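Long-range contacts in Amuc_1102 (Akkermansia muciniphila, PDB 7DSZ), which is of unconfirmed function but adopts an immunoglobulin-like fold related to archaeal type IV pilus proteins, and probably plays a part in pili: residues C[21-26]-C[147-152]; C[53-58]-C[191-196]; C[74-79]-C[137-142]; C[96-101]-C[111-116]. All coordinates share one frame; numbering follows the deposited sequence.

Contact 1. Residues C[21-26]-C[147-152]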
# COMPACT_ATOMS: atom_id res chain seq x y z
N VAL C 21 7.91 -4.47 -28.07
CA VAL C 21 8.46 -3.54 -27.10
C VAL C 21 9.92 -3.30 -27.43
O VAL C 21 10.72 -4.24 -27.50
CB VAL C 21 8.30 -4.08 -25.66
CG1 VAL C 21 8.94 -3.12 -24.67
CG2 VAL C 21 6.82 -4.26 -25.34
N SER C 22 10.28 -2.04 -27.65
CA SER C 22 11.66 -1.65 -27.89
C SER C 22 12.25 -1.19 -26.56
O SER C 22 11.88 -0.14 -26.04
CB SER C 22 11.75 -0.54 -28.93
OG SER C 22 13.09 -0.13 -29.10
N LEU C 23 13.17 -1.98 -26.00
CA LEU C 23 13.85 -1.64 -24.75
C LEU C 23 15.16 -0.92 -25.02
O LEU C 23 15.87 -1.24 -25.97
CB LEU C 23 14.14 -2.89 -23.93
CG LEU C 23 12.96 -3.71 -23.42
CD1 LEU C 23 13.47 -5.00 -22.79
CD2 LEU C 23 12.15 -2.89 -22.40
N GLU C 24 15.50 0.03 -24.16
CA GLU C 24 16.86 0.54 -24.11
C GLU C 24 17.55 -0.21 -22.97
O GLU C 24 17.29 -1.40 -22.79
CB GLU C 24 16.88 2.06 -23.93
CG GLU C 24 16.06 2.81 -25.02
CD GLU C 24 16.52 2.49 -26.45
OE1 GLU C 24 17.73 2.29 -26.66
OE2 GLU C 24 15.65 2.45 -27.36
N LYS C 25 18.45 0.42 -22.24
CA LYS C 25 19.18 -0.30 -21.20
C LYS C 25 18.64 0.06 -19.82
O LYS C 25 18.18 1.18 -19.60
CB LYS C 25 20.67 0.01 -21.26
CG LYS C 25 21.31 -0.32 -22.61
CD LYS C 25 22.81 -0.08 -22.55
CE LYS C 25 23.50 -0.52 -23.82
NZ LYS C 25 24.97 -0.31 -23.68
N LEU C 26 18.71 -0.90 -18.90
CA LEU C 26 18.48 -0.60 -17.48
C LEU C 26 19.67 0.16 -16.92
O LEU C 26 20.81 -0.31 -16.99
CB LEU C 26 18.27 -1.90 -16.69
CG LEU C 26 17.74 -1.70 -15.27
CD1 LEU C 26 16.30 -1.17 -15.26
CD2 LEU C 26 17.83 -3.00 -14.51
N ILE C 147 6.79 -13.74 -23.72
CA ILE C 147 7.94 -12.84 -23.74
C ILE C 147 7.99 -12.13 -25.09
O ILE C 147 7.99 -12.77 -26.15
CB ILE C 147 9.24 -13.61 -23.48
CG1 ILE C 147 9.22 -14.23 -22.08
CG2 ILE C 147 10.46 -12.71 -23.70
CD1 ILE C 147 10.43 -15.11 -21.79
N VAL C 148 8.03 -10.80 -25.05
CA VAL C 148 8.18 -10.02 -26.27
C VAL C 148 9.48 -9.22 -26.32
O VAL C 148 9.90 -8.81 -27.41
CB VAL C 148 6.96 -9.09 -26.50
CG1 VAL C 148 5.70 -9.92 -26.69
CG2 VAL C 148 6.81 -8.10 -25.34
N ALA C 149 10.17 -9.00 -25.20
CA ALA C 149 11.42 -8.26 -25.27
C ALA C 149 12.28 -8.63 -24.08
O ALA C 149 11.78 -8.99 -23.01
CB ALA C 149 11.19 -6.73 -25.30
N THR C 150 13.60 -8.56 -24.28
CA THR C 150 14.57 -8.90 -23.25
C THR C 150 15.73 -7.93 -23.30
O THR C 150 16.26 -7.63 -24.38
CB THR C 150 15.09 -10.34 -23.44
OG1 THR C 150 14.00 -11.26 -23.30
CG2 THR C 150 16.14 -10.66 -22.39
N TYR C 151 16.13 -7.43 -22.14
CA TYR C 151 17.37 -6.68 -21.98
C TYR C 151 18.29 -7.46 -21.05
O TYR C 151 17.82 -8.07 -20.09
CB TYR C 151 17.12 -5.28 -21.39
CG TYR C 151 18.33 -4.81 -20.60
CD1 TYR C 151 19.40 -4.21 -21.22
CD2 TYR C 151 18.40 -5.03 -19.22
CE1 TYR C 151 20.54 -3.83 -20.49
CE2 TYR C 151 19.51 -4.66 -18.49
CZ TYR C 151 20.58 -4.07 -19.12
OH TYR C 151 21.67 -3.70 -18.36
N SER C 152 19.59 -7.46 -21.34
CA SER C 152 20.53 -8.08 -20.41
C SER C 152 21.83 -7.30 -20.42
O SER C 152 22.27 -6.83 -21.46
CB SER C 152 20.82 -9.54 -20.76
OG SER C 152 21.81 -10.07 -19.89
O HOH W 1 9.19 -6.77 -29.07
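Strand segment 21-23, with Val21 and Leu23, runs almost parallel to strand 147-152, with the two axes 3° apart and 6.8 Å from each other at their closest. The backbones do not pair directly at this spacing. Water 1 spans them near one end: it accepts from Val21 N and donates to Val148 O. The gap is otherwise filled by side chains. Val21 CG2 touches Val148 CG2 at 3.8 Å, and these two side chains meet at about a right angle. Ala149 CB packs between Val21 and Leu23, 3.4 Å from Val21 O and 3.8 Å from Leu23 CD1. The same Leu23 methyl reaches on to Tyr151 CB. The Tyr151 ring has CG anti to its own N (chi1 151°), and this places it against the loop residues 24-26. Leu26 N lies 3.6 Å above the ring plane, over the centre of one face, and Leu26 CB rests 3.5 Å from Tyr151 CE2. Lys25 CB comes near Tyr151 CE1, while the rest of the lysine chain runs off. Tyr151 OH is held by Gln137, which also binds Leu26 O. Val148 and Ala149 both face Val141 and form a classic beta bulge. Strand 18-32 is one of the two outer strands of the three-stranded sheet and strand 146-152 belongs to the other sheet, consistent with one side of the immunoglobulin-like beta sandwich being closed here.

Contact 2. Residues C[53-58]-C[191-196]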
# COMPACT_ATOMS: atom_id res chain seq x y z
N ASP C 53 17.53 3.53 -7.85
CA ASP C 53 16.40 3.65 -8.77
C ASP C 53 16.87 3.09 -10.11
O ASP C 53 17.68 3.73 -10.80
CB ASP C 53 15.97 5.12 -8.87
CG ASP C 53 14.94 5.38 -9.97
OD1 ASP C 53 14.40 4.44 -10.58
OD2 ASP C 53 14.65 6.57 -10.17
N PHE C 54 16.39 1.90 -10.46
CA PHE C 54 16.75 1.25 -11.72
C PHE C 54 15.73 1.67 -12.76
O PHE C 54 14.53 1.43 -12.58
CB PHE C 54 16.77 -0.27 -11.58
CG PHE C 54 17.82 -0.80 -10.63
CD1 PHE C 54 19.09 -1.14 -11.11
CD2 PHE C 54 17.55 -0.98 -9.29
CE1 PHE C 54 20.07 -1.65 -10.23
CE2 PHE C 54 18.51 -1.46 -8.41
CZ PHE C 54 19.77 -1.81 -8.89
N GLU C 55 16.18 2.28 -13.86
CA GLU C 55 15.29 2.86 -14.86
C GLU C 55 15.57 2.22 -16.21
O GLU C 55 16.74 2.12 -16.60
CB GLU C 55 15.52 4.37 -14.98
CG GLU C 55 15.25 5.15 -13.71
CD GLU C 55 13.81 5.56 -13.64
OE1 GLU C 55 13.29 6.04 -14.68
OE2 GLU C 55 13.19 5.38 -12.57
N ILE C 56 14.53 1.82 -16.94
CA ILE C 56 14.69 1.35 -18.31
C ILE C 56 13.71 2.05 -19.24
O ILE C 56 12.49 1.95 -19.06
CB ILE C 56 14.58 -0.18 -18.44
CG1 ILE C 56 14.86 -0.62 -19.89
CG2 ILE C 56 13.25 -0.74 -17.92
CD1 ILE C 56 15.28 -2.11 -19.98
N PRO C 57 14.19 2.81 -20.23
CA PRO C 57 13.29 3.40 -21.22
C PRO C 57 12.73 2.33 -22.14
O PRO C 57 13.40 1.35 -22.46
CB PRO C 57 14.20 4.34 -22.03
CG PRO C 57 15.50 4.40 -21.32
CD PRO C 57 15.60 3.11 -20.50
N PHE C 58 11.49 2.55 -22.58
CA PHE C 58 10.92 1.64 -23.57
C PHE C 58 9.82 2.34 -24.36
O PHE C 58 9.30 3.38 -23.96
CB PHE C 58 10.40 0.35 -22.92
CG PHE C 58 9.12 0.50 -22.15
CD1 PHE C 58 9.14 0.86 -20.81
CD2 PHE C 58 7.91 0.20 -22.73
CE1 PHE C 58 7.96 0.94 -20.08
CE2 PHE C 58 6.72 0.27 -22.01
CZ PHE C 58 6.75 0.65 -20.68
N ASP C 191 4.01 11.21 -14.55
CA ASP C 191 3.85 11.02 -16.00
C ASP C 191 4.99 10.27 -16.67
O ASP C 191 4.90 10.00 -17.87
CB ASP C 191 3.71 12.38 -16.68
CG ASP C 191 2.35 12.97 -16.46
OD1 ASP C 191 1.47 12.19 -16.04
OD2 ASP C 191 2.17 14.19 -16.68
N ARG C 192 6.07 9.95 -15.94
CA ARG C 192 7.23 9.32 -16.56
C ARG C 192 7.01 7.83 -16.82
O ARG C 192 7.69 7.25 -17.68
CB ARG C 192 8.46 9.55 -15.67
CG ARG C 192 9.75 8.83 -16.09
CD ARG C 192 10.89 9.26 -15.16
NE ARG C 192 12.13 8.51 -15.36
CZ ARG C 192 13.13 8.94 -16.12
NH1 ARG C 192 13.02 10.11 -16.76
NH2 ARG C 192 14.24 8.22 -16.26
N TYR C 193 6.08 7.21 -16.10
CA TYR C 193 5.88 5.77 -16.10
C TYR C 193 4.41 5.46 -16.27
O TYR C 193 3.55 6.26 -15.90
CB TYR C 193 6.34 5.15 -14.77
CG TYR C 193 7.65 5.66 -14.20
CD1 TYR C 193 7.68 6.78 -13.38
CD2 TYR C 193 8.84 4.98 -14.45
CE1 TYR C 193 8.87 7.23 -12.84
CE2 TYR C 193 10.05 5.43 -13.91
CZ TYR C 193 10.03 6.55 -13.10
OH TYR C 193 11.19 7.03 -12.54
N PRO C 194 4.07 4.27 -16.76
CA PRO C 194 2.66 3.87 -16.75
C PRO C 194 2.18 3.59 -15.32
O PRO C 194 2.96 3.46 -14.37
CB PRO C 194 2.62 2.59 -17.59
CG PRO C 194 4.00 2.48 -18.23
CD PRO C 194 4.93 3.21 -17.31
N GLU C 195 0.86 3.49 -15.20
CA GLU C 195 0.22 3.07 -13.96
C GLU C 195 0.64 1.65 -13.60
O GLU C 195 0.78 0.79 -14.47
CB GLU C 195 -1.30 3.16 -14.12
CG GLU C 195 -2.11 2.71 -12.92
CD GLU C 195 -3.62 2.79 -13.17
OE1 GLU C 195 -4.03 3.29 -14.24
OE2 GLU C 195 -4.38 2.38 -12.27
N ILE C 196 0.80 1.38 -12.30
CA ILE C 196 1.13 0.04 -11.81
C ILE C 196 -0.11 -0.65 -11.29
O ILE C 196 -0.84 -0.09 -10.47
CB ILE C 196 2.19 0.10 -10.70
CG1 ILE C 196 3.48 0.73 -11.24
CG2 ILE C 196 2.41 -1.31 -10.09
CD1 ILE C 196 4.50 1.06 -10.15
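Glu55 reaches from strand 50-63 to Arg192 and Tyr193. Its CB points toward segment 191-196, and the chain then bends at chi2 (-88°), which brings the carboxylate round to both partners. Glu55 CG passes 4.1 Å from Arg192 NH2, and Glu55 CD lies 3.2 Å from Tyr193 OH. Glu55 OE1 takes two bonds from one guanidinium, Arg192 NE at 2.8 Å and Arg192 NH2 at 2.9 Å, in a salt bridge. Both donors approach from the same face, above the carboxylate plane and about 39° out of it, and OE1 lies in the guanidinium plane. Glu55 OE2 accepts from Tyr193 OH at 2.6 Å on its syn side. Asp53 OD1 is 2.5 Å from Glu55 OE2, so one of these acids probably carries a proton; Asp53 OD2 is paired with Arg31. In the immunoglobulin-like sandwich this largely buried cluster ties the middle strand of the three-stranded sheet to the loop before strand 195-196. With an alanine in place of Glu55, the Arg192 guanidinium would probably lose its carboxylate mate and the Tyr193 hydroxyl its acceptor. Arg192 CG lies 3.7 Å above the centre of the Tyr193 ring. Pro194 CG meets the Phe58 ring at its edge.

Contact 3. Residues C[74-79]-C[137-142]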
# COMPACT_ATOMS: atom_id res chain seq x y z
N LEU C 74 1.35 -4.76 -19.53
CA LEU C 74 2.63 -5.40 -19.83
C LEU C 74 3.24 -5.81 -18.51
O LEU C 74 3.19 -5.03 -17.55
CB LEU C 74 3.62 -4.44 -20.52
CG LEU C 74 3.49 -4.07 -21.98
CD1 LEU C 74 4.60 -3.09 -22.31
CD2 LEU C 74 3.59 -5.36 -22.81
N THR C 75 3.83 -6.99 -18.45
CA THR C 75 4.51 -7.43 -17.24
C THR C 75 6.02 -7.31 -17.44
O THR C 75 6.57 -7.86 -18.39
CB THR C 75 4.11 -8.86 -16.88
OG1 THR C 75 2.72 -8.87 -16.53
CG2 THR C 75 4.92 -9.36 -15.69
N PHE C 76 6.67 -6.56 -16.56
CA PHE C 76 8.12 -6.41 -16.57
C PHE C 76 8.69 -7.28 -15.46
O PHE C 76 8.29 -7.13 -14.30
CB PHE C 76 8.53 -4.96 -16.34
CG PHE C 76 8.49 -4.11 -17.57
CD1 PHE C 76 7.29 -3.86 -18.22
CD2 PHE C 76 9.66 -3.57 -18.09
CE1 PHE C 76 7.24 -3.07 -19.36
CE2 PHE C 76 9.62 -2.78 -19.25
CZ PHE C 76 8.40 -2.54 -19.88
N LYS C 77 9.64 -8.14 -15.80
CA LYS C 77 10.34 -8.95 -14.80
C LYS C 77 11.77 -8.43 -14.70
O LYS C 77 12.49 -8.39 -15.71
CB LYS C 77 10.30 -10.43 -15.17
CG LYS C 77 8.90 -10.99 -15.17
CD LYS C 77 8.86 -12.44 -15.66
CE LYS C 77 7.48 -13.07 -15.40
NZ LYS C 77 7.41 -14.48 -15.90
N PHE C 78 12.15 -7.99 -13.51
CA PHE C 78 13.48 -7.46 -13.26
C PHE C 78 14.33 -8.49 -12.52
O PHE C 78 13.86 -9.09 -11.56
CB PHE C 78 13.42 -6.19 -12.41
CG PHE C 78 12.73 -5.03 -13.08
CD1 PHE C 78 11.34 -4.95 -13.05
CD2 PHE C 78 13.45 -4.04 -13.71
CE1 PHE C 78 10.69 -3.87 -13.64
CE2 PHE C 78 12.82 -2.95 -14.31
CZ PHE C 78 11.44 -2.87 -14.27
N TYR C 79 15.58 -8.65 -12.96
CA TYR C 79 16.55 -9.54 -12.33
C TYR C 79 17.80 -8.74 -12.04
O TYR C 79 18.39 -8.17 -12.97
CB TYR C 79 16.90 -10.73 -13.23
CG TYR C 79 15.71 -11.52 -13.71
CD1 TYR C 79 15.07 -11.16 -14.89
CD2 TYR C 79 15.25 -12.63 -13.02
CE1 TYR C 79 13.99 -11.88 -15.36
CE2 TYR C 79 14.17 -13.35 -13.48
CZ TYR C 79 13.54 -12.97 -14.65
OH TYR C 79 12.45 -13.67 -15.13
N GLN C 137 22.37 -7.58 -14.59
CA GLN C 137 21.03 -7.00 -14.72
C GLN C 137 20.29 -7.69 -15.87
O GLN C 137 20.90 -8.07 -16.87
CB GLN C 137 21.05 -5.49 -15.02
CG GLN C 137 21.80 -4.67 -14.02
CD GLN C 137 21.70 -3.18 -14.26
OE1 GLN C 137 21.67 -2.39 -13.32
NE2 GLN C 137 21.68 -2.78 -15.54
N GLY C 138 18.98 -7.81 -15.73
CA GLY C 138 18.16 -8.29 -16.82
C GLY C 138 16.73 -7.81 -16.67
O GLY C 138 16.24 -7.62 -15.55
N VAL C 139 16.07 -7.59 -17.81
CA VAL C 139 14.66 -7.22 -17.84
C VAL C 139 13.98 -8.05 -18.92
O VAL C 139 14.42 -8.05 -20.07
CB VAL C 139 14.46 -5.72 -18.12
CG1 VAL C 139 12.97 -5.40 -18.20
CG2 VAL C 139 15.15 -4.88 -17.04
N VAL C 140 12.90 -8.72 -18.56
CA VAL C 140 12.08 -9.49 -19.49
C VAL C 140 10.67 -8.90 -19.49
O VAL C 140 10.08 -8.73 -18.43
CB VAL C 140 12.04 -10.98 -19.12
CG1 VAL C 140 11.09 -11.75 -20.07
CG2 VAL C 140 13.45 -11.58 -19.17
N VAL C 141 10.15 -8.60 -20.68
CA VAL C 141 8.81 -8.01 -20.82
C VAL C 141 7.88 -9.05 -21.43
O VAL C 141 8.20 -9.63 -22.47
CB VAL C 141 8.83 -6.74 -21.69
CG1 VAL C 141 7.42 -6.12 -21.73
CG2 VAL C 141 9.85 -5.74 -21.16
N GLU C 142 6.73 -9.26 -20.80
CA GLU C 142 5.72 -10.17 -21.32
C GLU C 142 4.44 -9.42 -21.66
O GLU C 142 4.05 -8.47 -20.96
CB GLU C 142 5.42 -11.30 -20.32
CG GLU C 142 6.60 -12.20 -20.05
CD GLU C 142 6.30 -13.32 -19.05
OE1 GLU C 142 5.15 -13.39 -18.57
OE2 GLU C 142 7.21 -14.11 -18.75
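Phe76 and Val141 face each other in a non-hydrogen-bonded antiparallel pair, and a valine methyl rests on the face of the ring. Val141 CG2 sits 3.5 Å above the ring plane of Phe76, offset toward the rim, as a CH-pi contact. Val139 is the next bump. Its two methyls spread between two aromatic side chains: CG1 touches Phe76 CD2 and CG2 touches Phe78 CD2, each at 3.8 Å. With Val139 CG1 anti to the backbone N (chi1 178°), the two methyls diverge, one to each ring. Leu74 CD2 adds a looser touch on Val141 CG1. This face belongs to the core of the immunoglobulin-like sandwich, where Leu23, Leu26 and Phe58 of the other sheet pack on it. Strands 70-83 and 134-143 are neighbours here, held by pairs of backbone bonds between Thr75 and Glu142, Lys77 and Val140, and Tyr79 and Gly138. On the opposite face the relief differs. Gly138 has no side chain, and the Tyr79 ring lies beside it with Gly138 O near the ring edge. Val140 CG2 then meets Tyr79 CE1 at 3.9 Å. Farther along, the extended Lys77 chain crosses to Glu142, and Lys77 NZ reaches Glu142 OE2 at 2.9 Å in a salt bridge, from above the carboxylate plane.

Contact 4. Residues C[96-101]-C[111-116]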
# COMPACT_ATOMS: atom_id res chain seq x y z
N LYS C 96 11.82 -9.07 -9.30
CA LYS C 96 10.58 -8.33 -9.10
C LYS C 96 9.75 -8.35 -10.37
O LYS C 96 10.28 -8.12 -11.46
CB LYS C 96 10.88 -6.88 -8.70
CG LYS C 96 9.64 -6.06 -8.42
CD LYS C 96 8.95 -6.53 -7.14
CE LYS C 96 7.99 -5.46 -6.62
NZ LYS C 96 7.44 -5.83 -5.27
N GLU C 97 8.45 -8.62 -10.22
CA GLU C 97 7.46 -8.45 -11.28
C GLU C 97 6.71 -7.15 -11.06
O GLU C 97 6.21 -6.89 -9.96
CB GLU C 97 6.44 -9.59 -11.27
CG GLU C 97 6.80 -10.77 -12.11
CD GLU C 97 5.78 -11.89 -11.99
OE1 GLU C 97 6.14 -12.99 -11.49
OE2 GLU C 97 4.61 -11.66 -12.39
N VAL C 98 6.64 -6.33 -12.11
CA VAL C 98 5.85 -5.10 -12.12
C VAL C 98 4.87 -5.21 -13.28
O VAL C 98 5.30 -5.29 -14.44
CB VAL C 98 6.72 -3.85 -12.25
CG1 VAL C 98 5.88 -2.58 -12.17
CG2 VAL C 98 7.82 -3.83 -11.17
N LYS C 99 3.57 -5.21 -12.99
CA LYS C 99 2.56 -5.24 -14.04
C LYS C 99 2.06 -3.82 -14.26
O LYS C 99 1.48 -3.22 -13.35
CB LYS C 99 1.40 -6.18 -13.68
CG LYS C 99 0.37 -6.32 -14.80
CD LYS C 99 -0.72 -7.32 -14.43
CE LYS C 99 -1.81 -7.39 -15.50
NZ LYS C 99 -1.90 -8.73 -16.17
N TYR C 100 2.32 -3.28 -15.44
CA TYR C 100 1.85 -1.95 -15.80
C TYR C 100 0.53 -2.08 -16.51
O TYR C 100 0.32 -3.04 -17.25
CB TYR C 100 2.86 -1.25 -16.72
CG TYR C 100 4.11 -0.87 -16.01
CD1 TYR C 100 4.14 0.23 -15.15
CD2 TYR C 100 5.27 -1.62 -16.17
CE1 TYR C 100 5.30 0.58 -14.49
CE2 TYR C 100 6.44 -1.26 -15.51
CZ TYR C 100 6.44 -0.18 -14.68
OH TYR C 100 7.59 0.18 -14.02
N VAL C 101 -0.38 -1.13 -16.29
CA VAL C 101 -1.67 -1.14 -16.96
C VAL C 101 -1.84 0.16 -17.73
O VAL C 101 -1.23 1.18 -17.40
CB VAL C 101 -2.84 -1.35 -15.98
CG1 VAL C 101 -2.83 -2.78 -15.45
CG2 VAL C 101 -2.76 -0.35 -14.83
N ALA C 111 10.05 2.11 -17.34
CA ALA C 111 9.76 1.18 -16.25
C ALA C 111 10.84 1.32 -15.18
O ALA C 111 11.95 1.80 -15.45
CB ALA C 111 9.68 -0.26 -16.76
N SER C 112 10.53 0.92 -13.95
CA SER C 112 11.53 1.09 -12.89
C SER C 112 11.31 0.09 -11.76
O SER C 112 10.22 -0.48 -11.60
CB SER C 112 11.51 2.52 -12.33
OG SER C 112 10.26 2.83 -11.72
N VAL C 113 12.38 -0.13 -11.00
CA VAL C 113 12.32 -0.86 -9.72
C VAL C 113 13.37 -0.25 -8.81
O VAL C 113 14.27 0.46 -9.26
CB VAL C 113 12.57 -2.38 -9.83
CG1 VAL C 113 11.34 -3.09 -10.31
CG2 VAL C 113 13.80 -2.67 -10.69
N TYR C 114 13.23 -0.50 -7.51
CA TYR C 114 14.00 0.24 -6.52
C TYR C 114 14.56 -0.69 -5.44
O TYR C 114 13.94 -1.69 -5.09
CB TYR C 114 13.14 1.32 -5.82
CG TYR C 114 12.47 2.25 -6.82
CD1 TYR C 114 11.38 1.82 -7.56
CD2 TYR C 114 12.95 3.54 -7.03
CE1 TYR C 114 10.79 2.64 -8.50
CE2 TYR C 114 12.35 4.39 -7.96
CZ TYR C 114 11.26 3.92 -8.70
OH TYR C 114 10.65 4.74 -9.65
N LEU C 115 15.69 -0.29 -4.87
CA LEU C 115 16.18 -0.84 -3.61
C LEU C 115 16.25 0.27 -2.57
O LEU C 115 16.65 1.40 -2.87
CB LEU C 115 17.57 -1.50 -3.79
CG LEU C 115 17.59 -2.85 -4.51
CD1 LEU C 115 19.07 -3.24 -4.78
CD2 LEU C 115 16.83 -3.97 -3.75
N SER C 116 15.86 -0.06 -1.33
CA SER C 116 15.84 0.92 -0.26
C SER C 116 17.26 1.34 0.14
O SER C 116 18.23 0.64 -0.18
CB SER C 116 15.14 0.34 0.97
OG SER C 116 15.96 -0.69 1.51
O HOH W 2 7.48 2.35 -12.40
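Tyr100 and Val98 of strand 91-104 meet Ala111, Ser112 and Val113 of strand 109-115 across the interior of the immunoglobulin-like sandwich. These two strands are consecutive in the chain but lie in different sheets. Their segments run at 142° to each other, with axes 8.7 Å apart at closest, so side chains make the contact. The apolar part has two patches. In the first, Val98 CG2 is 3.7 Å from Val113 CG1, and the aliphatic start of Lys96 lies near the same methyl; Val113 has two conformers, so this patch describes only one of them. The Lys96 chain bends at chi2 and takes NZ away to Glu182. In the second patch, Tyr100 CE2 rests 3.6 Å from Ala111 CB. Val98 CG1 covers one face of the Tyr100 ring, 3.5 Å above its plane and toward the rim, and Phe76 meets the ring edge-to-face. The polar part centres on the Tyr100 hydroxyl. Ser112 N donates to Tyr100 OH at 3.0 Å, with an N-H...O angle of 156°, from near the ring plane. Water 2 is bonded to Tyr100 OH and to Ser112 OG. A phenylalanine in place of Tyr100 would probably leave the buried Ser112 N-H without its acceptor and water 2 with one partner fewer. Ser112 OG also bonds Tyr114 OH, two residues further along the same strand, at 2.8 Å.

All four contacts belong to one two-sheet body. Contacts 1 and 4 join the three-stranded sheet (18-32, 50-63, 109-115) to the mixed sheet, contact 2 joins it to the loop leading into strand 195-196, and contact 3 lies within the mixed sheet. The centres of contacts 1 and 3 are about 8 Å apart, as are those of contacts 2 and 4; contacts 1 and 4 are about 14 Å apart. Along the chain, contacts 1 and 2 cross, since their segments alternate. Contact 3 falls between the segments of each, and contact 4 lies between those of contact 3. Both distant and consecutive strands thus close around a common core. Contacts 2 and 4 also reach neighbouring subunits.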